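Local coordinates for F5/8 type C domain protein (Bacteroides ovatus, PDB 4ZRX) that probably hydrolyses alpha-L-fucosides with a TIM-barrel glycosidase domain and carries an F5/8 type C domain that may bind carbohydrate, at residues K97-F102 / G142-P147; V92-K97 / D125-L130. One frame throughout, in Å; residues are numbered along the deposited sequence.

Contact 1 (K97-F102 / G142-P147); sequences KHHDGF and GVYLSP. With EDO (1,2-ethanediol), chain D.
Lys97 and Leu145 pair as a parallel beta bridge, their CA atoms 5.0 Å apart, at the point where two neighbouring barrel strands run out into loops. The backbone closes the pair with one good bond, Ser146 N to Lys97 O at 2.9 Å, while the link from Lys97 N to Tyr144 O, at 3.5 Å, is weak. Lys97 O also lies at the edge of the Tyr144 ring, 3.4 Å from CD1.

Beyond the bridge the polar groups take over. His99 ND1 donates to Ser146 OG at 2.8 Å, and the bond is nearly straight, with the hydroxyl in the plane of the imidazole. The serine oxygen reaches it by standing anti to its own backbone N (chi1 178°), and it is bonded to Trp148 O as well. Tyr144 OH lies in the corner beside both histidines, 3.2 Å from His99 CE1, and is hydrogen-bonded to Asp185 OD2. The rings of His98 and Tyr144 are almost parallel, with planes 3° apart, but slid so far that they barely overlap. His98 NE2 shares a hydrogen bond of 2.9 Å with O1 of the ethanediol, which His49 and Glu230 also hold; a small polyol from the crystallisation liquor thus lies where a sugar hydroxyl might, consistent with a substrate pocket at this end of the barrel.

Lys97 bends at chi3 (79°) and lays its CE 3.3 Å from Ser146 O. Its ammonium is buried but well provided for: a salt bridge to Asp149 and hydrogen bonds to Gln168 and Tyr161. Around the contact, helix 158-174 covers Leu145, helix 52-56 touches Asp100 and Phe102, and Trp183 from strand 181-184 meets the Tyr144 ring.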
loop_
_atom_site.group_PDB
_atom_site.type_symbol
_atom_site.label_atom_id
_atom_site.label_comp_id
_atom_site.label_asym_id
_atom_site.label_seq_id
_atom_site.Cartn_x
_atom_site.Cartn_y
_atom_site.Cartn_z
ATOM N N LYS A 97 -1.702 -0.183 -21.316
ATOM C CA LYS A 97 -1.635 -1.532 -21.806
ATOM C C LYS A 97 -1.149 -2.404 -20.666
ATOM O O LYS A 97 -0.091 -2.170 -20.105
ATOM C CB LYS A 97 -0.647 -1.684 -22.969
ATOM C CG LYS A 97 -0.724 -3.079 -23.632
ATOM C CD LYS A 97 0.398 -3.253 -24.668
ATOM C CE LYS A 97 1.699 -3.583 -24.070
ATOM N NZ LYS A 97 2.771 -3.770 -25.060
ATOM N N HIS A 98 -1.982 -3.385 -20.283
ATOM C CA HIS A 98 -1.615 -4.361 -19.269
ATOM C C HIS A 98 -1.071 -5.632 -19.954
ATOM O O HIS A 98 -0.762 -5.594 -21.121
ATOM C CB HIS A 98 -2.786 -4.591 -18.289
ATOM C CG HIS A 98 -2.347 -5.036 -16.940
ATOM N ND1 HIS A 98 -2.272 -6.356 -16.578
ATOM C CD2 HIS A 98 -1.913 -4.332 -15.867
ATOM C CE1 HIS A 98 -1.814 -6.454 -15.345
ATOM N NE2 HIS A 98 -1.556 -5.241 -14.897
ATOM N N HIS A 99 -0.819 -6.694 -19.180
ATOM C CA HIS A 99 -0.073 -7.881 -19.703
ATOM C C HIS A 99 -0.770 -8.550 -20.863
ATOM O O HIS A 99 -0.122 -9.119 -21.755
ATOM C CB HIS A 99 0.156 -8.926 -18.624
ATOM C CG HIS A 99 0.791 -8.385 -17.372
ATOM N ND1 HIS A 99 1.770 -7.414 -17.390
ATOM C CD2 HIS A 99 0.617 -8.724 -16.073
ATOM C CE1 HIS A 99 2.147 -7.152 -16.145
ATOM N NE2 HIS A 99 1.476 -7.948 -15.330
ATOM N N ASP A 100 -2.081 -8.428 -20.856
ATOM C CA ASP A 100 -2.952 -8.945 -21.937
ATOM C C ASP A 100 -2.722 -8.283 -23.282
ATOM O O ASP A 100 -3.083 -8.842 -24.323
ATOM C CB ASP A 100 -4.410 -8.800 -21.511
ATOM C CG ASP A 100 -4.786 -7.398 -21.238
ATOM O OD1 ASP A 100 -5.157 -6.762 -22.233
ATOM O OD2 ASP A 100 -4.684 -6.939 -20.078
ATOM N N GLY A 101 -2.128 -7.093 -23.301
ATOM C CA GLY A 101 -1.729 -6.472 -24.549
ATOM C C GLY A 101 -2.754 -5.600 -25.225
ATOM O O GLY A 101 -2.465 -5.007 -26.290
ATOM N N PHE A 102 -3.938 -5.505 -24.611
ATOM C CA PHE A 102 -5.004 -4.655 -25.109
ATOM C C PHE A 102 -4.739 -3.161 -24.876
ATOM O O PHE A 102 -4.595 -2.737 -23.754
ATOM C CB PHE A 102 -6.345 -5.058 -24.491
ATOM C CG PHE A 102 -7.490 -4.252 -25.024
ATOM C CD1 PHE A 102 -8.050 -4.545 -26.283
ATOM C CD2 PHE A 102 -8.023 -3.218 -24.291
ATOM C CE1 PHE A 102 -9.118 -3.781 -26.763
ATOM C CE2 PHE A 102 -9.063 -2.473 -24.797
ATOM C CZ PHE A 102 -9.603 -2.762 -26.010
ATOM N N GLY A 142 0.651 10.040 -15.707
ATOM C CA GLY A 142 1.637 9.024 -15.931
ATOM C C GLY A 142 1.042 7.839 -16.673
ATOM O O GLY A 142 -0.167 7.670 -16.709
ATOM N N VAL A 143 1.904 7.033 -17.292
ATOM C CA VAL A 143 1.498 5.862 -18.028
ATOM C C VAL A 143 2.203 4.578 -17.611
ATOM O O VAL A 143 3.397 4.562 -17.406
ATOM C CB VAL A 143 1.595 6.035 -19.560
ATOM C CG1 VAL A 143 0.675 7.174 -20.001
ATOM C CG2 VAL A 143 2.999 6.296 -19.951
ATOM N N TYR A 144 1.427 3.502 -17.591
ATOM C CA TYR A 144 1.857 2.118 -17.371
ATOM C C TYR A 144 1.736 1.461 -18.742
ATOM O O TYR A 144 0.668 1.462 -19.340
ATOM C CB TYR A 144 0.950 1.455 -16.356
ATOM C CG TYR A 144 1.116 -0.021 -16.121
ATOM C CD1 TYR A 144 0.740 -0.951 -17.045
ATOM C CD2 TYR A 144 1.517 -0.488 -14.877
ATOM C CE1 TYR A 144 0.874 -2.281 -16.807
ATOM C CE2 TYR A 144 1.595 -1.824 -14.602
ATOM C CZ TYR A 144 1.273 -2.749 -15.590
ATOM O OH TYR A 144 1.369 -4.095 -15.445
ATOM N N LEU A 145 2.858 0.944 -19.235
ATOM C CA LEU A 145 2.884 0.278 -20.533
ATOM C C LEU A 145 3.572 -1.059 -20.308
ATOM O O LEU A 145 4.792 -1.121 -20.164
ATOM C CB LEU A 145 3.603 1.138 -21.576
ATOM C CG LEU A 145 3.728 0.504 -22.958
ATOM C CD1 LEU A 145 2.396 0.496 -23.690
ATOM C CD2 LEU A 145 4.785 1.203 -23.793
ATOM N N SER A 146 2.789 -2.147 -20.285
ATOM C CA SER A 146 3.356 -3.460 -19.877
ATOM C C SER A 146 4.447 -3.978 -20.816
ATOM O O SER A 146 4.170 -4.170 -22.031
ATOM C CB SER A 146 2.261 -4.487 -19.726
ATOM O OG SER A 146 2.766 -5.742 -19.393
ATOM N N PRO A 147 5.664 -4.187 -20.297
ATOM C CA PRO A 147 6.699 -4.844 -21.143
ATOM C C PRO A 147 6.226 -6.222 -21.606
ATOM O O PRO A 147 6.277 -6.492 -22.800
ATOM C CB PRO A 147 7.918 -4.900 -20.210
ATOM C CG PRO A 147 7.688 -3.751 -19.275
ATOM C CD PRO A 147 6.243 -3.711 -19.020
HETATM C C1 EDO D . 0.580 -3.716 -11.668
HETATM O O1 EDO D . -0.504 -4.405 -12.289
HETATM C C2 EDO D . 0.636 -4.150 -10.216
HETATM O O2 EDO D . 0.706 -5.584 -10.157
#

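Contact 2 (V92-K97 / D125-L130); sequences VLLTAK and DVVKEL
Strand 92-95 and helix 126-130 run almost exactly antiparallel, at 170° with their axes 10.2 Å apart, and the backbones come nearest where Ala96 faces Val127. This is the beta-to-alpha half of a TIM-barrel beta-alpha unit: after the strand a long loop leads into a helix that returns along the outside of the barrel.

The interface is wholly aliphatic. Leu94 and Leu130 carry most of it, lying alongside each other but pointing opposite ways, with Leu130 CD2 set against Leu94 CB at 3.6 Å. Both leucines hold CG anti to the backbone N (chi1 177° for Leu94), which extends each side chain toward the opposing segment. The other Leu130 branch, CD1, reaches CG2 of Val92, two residues before Leu94 on the strand, at 4.1 Å. Towards the start of the helix, Val127 offers a single methyl, CG2, which lies 4.0 Å from Leu94 CD2 and also touches Ala96 CB; Val126 makes only a looser approach to the same leucine. The apolar layer continues to either flank of the strand: Trp80 and Val81 of helix 77-86 touch Leu130, Leu48 of strand 44-48 packs on Leu94, and Phe141 of strand 140-145 meets Val127 and Leu130.

The helix start is fixed separately by Asp125, its N-cap residue. One carboxylate oxygen, OD2, is hydrogen-bonded to Tyr176 OH, while OD1 accepts the capping bond from Lys128 N at 2.9 Å, approached from well above the carboxylate plane.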
loop_
_atom_site.group_PDB
_atom_site.type_symbol
_atom_site.label_atom_id
_atom_site.label_comp_id
_atom_site.label_asym_id
_atom_site.label_seq_id
_atom_site.Cartn_x
_atom_site.Cartn_y
_atom_site.Cartn_z
ATOM N N VAL A 92 -2.139 10.878 -11.680
ATOM C CA VAL A 92 -2.881 9.685 -12.047
ATOM C C VAL A 92 -2.079 8.881 -13.034
ATOM O O VAL A 92 -1.431 9.423 -13.981
ATOM C CB VAL A 92 -4.270 10.022 -12.594
ATOM C CG1 VAL A 92 -5.073 10.808 -11.573
ATOM C CG2 VAL A 92 -4.230 10.845 -13.807
ATOM N N LEU A 93 -2.046 7.565 -12.819
ATOM C CA LEU A 93 -1.219 6.692 -13.612
ATOM C C LEU A 93 -2.065 5.598 -14.212
ATOM O O LEU A 93 -2.558 4.732 -13.509
ATOM C CB LEU A 93 -0.095 6.110 -12.722
ATOM C CG LEU A 93 0.783 4.974 -13.243
ATOM C CD1 LEU A 93 1.474 5.247 -14.404
ATOM C CD2 LEU A 93 1.854 4.602 -12.145
ATOM N N LEU A 94 -2.223 5.628 -15.529
ATOM C CA LEU A 94 -3.175 4.725 -16.218
ATOM C C LEU A 94 -2.485 3.520 -16.817
ATOM O O LEU A 94 -1.447 3.646 -17.480
ATOM C CB LEU A 94 -3.889 5.508 -17.343
ATOM C CG LEU A 94 -4.842 4.750 -18.198
ATOM C CD1 LEU A 94 -6.092 4.427 -17.420
ATOM C CD2 LEU A 94 -5.225 5.568 -19.374
ATOM N N THR A 95 -3.081 2.339 -16.681
ATOM C CA THR A 95 -2.685 1.144 -17.395
ATOM C C THR A 95 -3.119 1.239 -18.875
ATOM O O THR A 95 -4.133 0.663 -19.300
ATOM C CB THR A 95 -3.255 -0.136 -16.792
ATOM O OG1 THR A 95 -4.687 -0.062 -16.707
ATOM C CG2 THR A 95 -2.706 -0.329 -15.338
ATOM N N ALA A 96 -2.310 1.921 -19.665
ATOM C CA ALA A 96 -2.593 2.098 -21.076
ATOM C C ALA A 96 -2.564 0.727 -21.798
ATOM O O ALA A 96 -3.272 0.511 -22.793
ATOM C CB ALA A 96 -1.562 3.051 -21.677
ATOM N N LYS A 97 -1.702 -0.183 -21.316
ATOM C CA LYS A 97 -1.635 -1.532 -21.806
ATOM C C LYS A 97 -1.149 -2.404 -20.666
ATOM O O LYS A 97 -0.091 -2.170 -20.105
ATOM C CB LYS A 97 -0.647 -1.684 -22.969
ATOM C CG LYS A 97 -0.724 -3.079 -23.632
ATOM C CD LYS A 97 0.398 -3.253 -24.668
ATOM C CE LYS A 97 1.699 -3.583 -24.070
ATOM N NZ LYS A 97 2.771 -3.770 -25.060
ATOM N N ASP A 125 -10.612 6.788 -27.368
ATOM C CA ASP A 125 -9.255 6.784 -26.913
ATOM C C ASP A 125 -9.292 7.142 -25.408
ATOM O O ASP A 125 -9.561 8.274 -25.035
ATOM C CB ASP A 125 -8.476 7.835 -27.704
ATOM C CG ASP A 125 -7.007 7.893 -27.313
ATOM O OD1 ASP A 125 -6.662 7.428 -26.181
ATOM O OD2 ASP A 125 -6.233 8.472 -28.120
ATOM N N VAL A 126 -9.100 6.133 -24.567
ATOM C CA VAL A 126 -9.229 6.329 -23.105
ATOM C C VAL A 126 -8.121 7.240 -22.631
ATOM O O VAL A 126 -8.317 8.050 -21.736
ATOM C CB VAL A 126 -9.170 5.032 -22.352
ATOM C CG1 VAL A 126 -9.306 5.255 -20.864
ATOM C CG2 VAL A 126 -10.312 4.089 -22.845
ATOM N N VAL A 127 -6.947 7.049 -23.212
ATOM C CA VAL A 127 -5.780 7.833 -22.813
ATOM C C VAL A 127 -6.044 9.309 -23.099
ATOM O O VAL A 127 -5.761 10.175 -22.276
ATOM C CB VAL A 127 -4.505 7.319 -23.501
ATOM C CG1 VAL A 127 -3.258 8.053 -23.043
ATOM C CG2 VAL A 127 -4.291 5.801 -23.293
ATOM N N LYS A 128 -6.624 9.601 -24.259
ATOM C CA LYS A 128 -6.991 10.934 -24.610
ATOM C C LYS A 128 -8.012 11.523 -23.653
ATOM O O LYS A 128 -7.860 12.672 -23.231
ATOM C CB LYS A 128 -7.529 10.963 -26.051
ATOM C CG LYS A 128 -7.868 12.407 -26.539
ATOM C CD LYS A 128 -8.306 12.416 -28.020
ATOM C CE LYS A 128 -9.547 11.612 -28.222
ATOM N NZ LYS A 128 -10.619 11.682 -27.134
ATOM N N GLU A 129 -9.068 10.783 -23.317
ATOM C CA GLU A 129 -10.068 11.297 -22.417
ATOM C C GLU A 129 -9.459 11.595 -21.029
ATOM O O GLU A 129 -9.805 12.613 -20.419
ATOM C CB GLU A 129 -11.231 10.336 -22.268
ATOM C CG GLU A 129 -11.933 10.115 -23.598
ATOM C CD GLU A 129 -13.381 9.677 -23.531
ATOM O OE1 GLU A 129 -14.043 9.934 -22.521
ATOM O OE2 GLU A 129 -13.889 9.149 -24.582
ATOM N N LEU A 130 -8.569 10.716 -20.566
ATOM C CA LEU A 130 -7.904 10.947 -19.288
ATOM C C LEU A 130 -7.033 12.204 -19.374
ATOM O O LEU A 130 -7.032 13.049 -18.454
ATOM C CB LEU A 130 -7.044 9.751 -18.861
ATOM C CG LEU A 130 -6.342 9.950 -17.516
ATOM C CD1 LEU A 130 -7.303 10.233 -16.416
ATOM C CD2 LEU A 130 -5.540 8.679 -17.229
#

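The two contacts lie about 10 Å apart, centre to centre, in the barrel of the probable fucosidase domain, and share Lys97 at the end of strand 91-97. Their segments alternate along the chain: 92-97, 97-102, 125-130, then 142-147, so together they follow one beta-alpha-beta crossover, from strand 91-97 through helix 126-137 to the neighbouring parallel strand 140-145. Contact 2 seats the helix against the outer side of the sheet, whereas contact 1 joins the loops at the strand ends, where the ethanediol is bound. Probable hydrogen bonds, Gly142 N to Val92 O and Tyr144 N to Leu94 O, knit the two strands together, so both contacts rest on one pair of barrel strands.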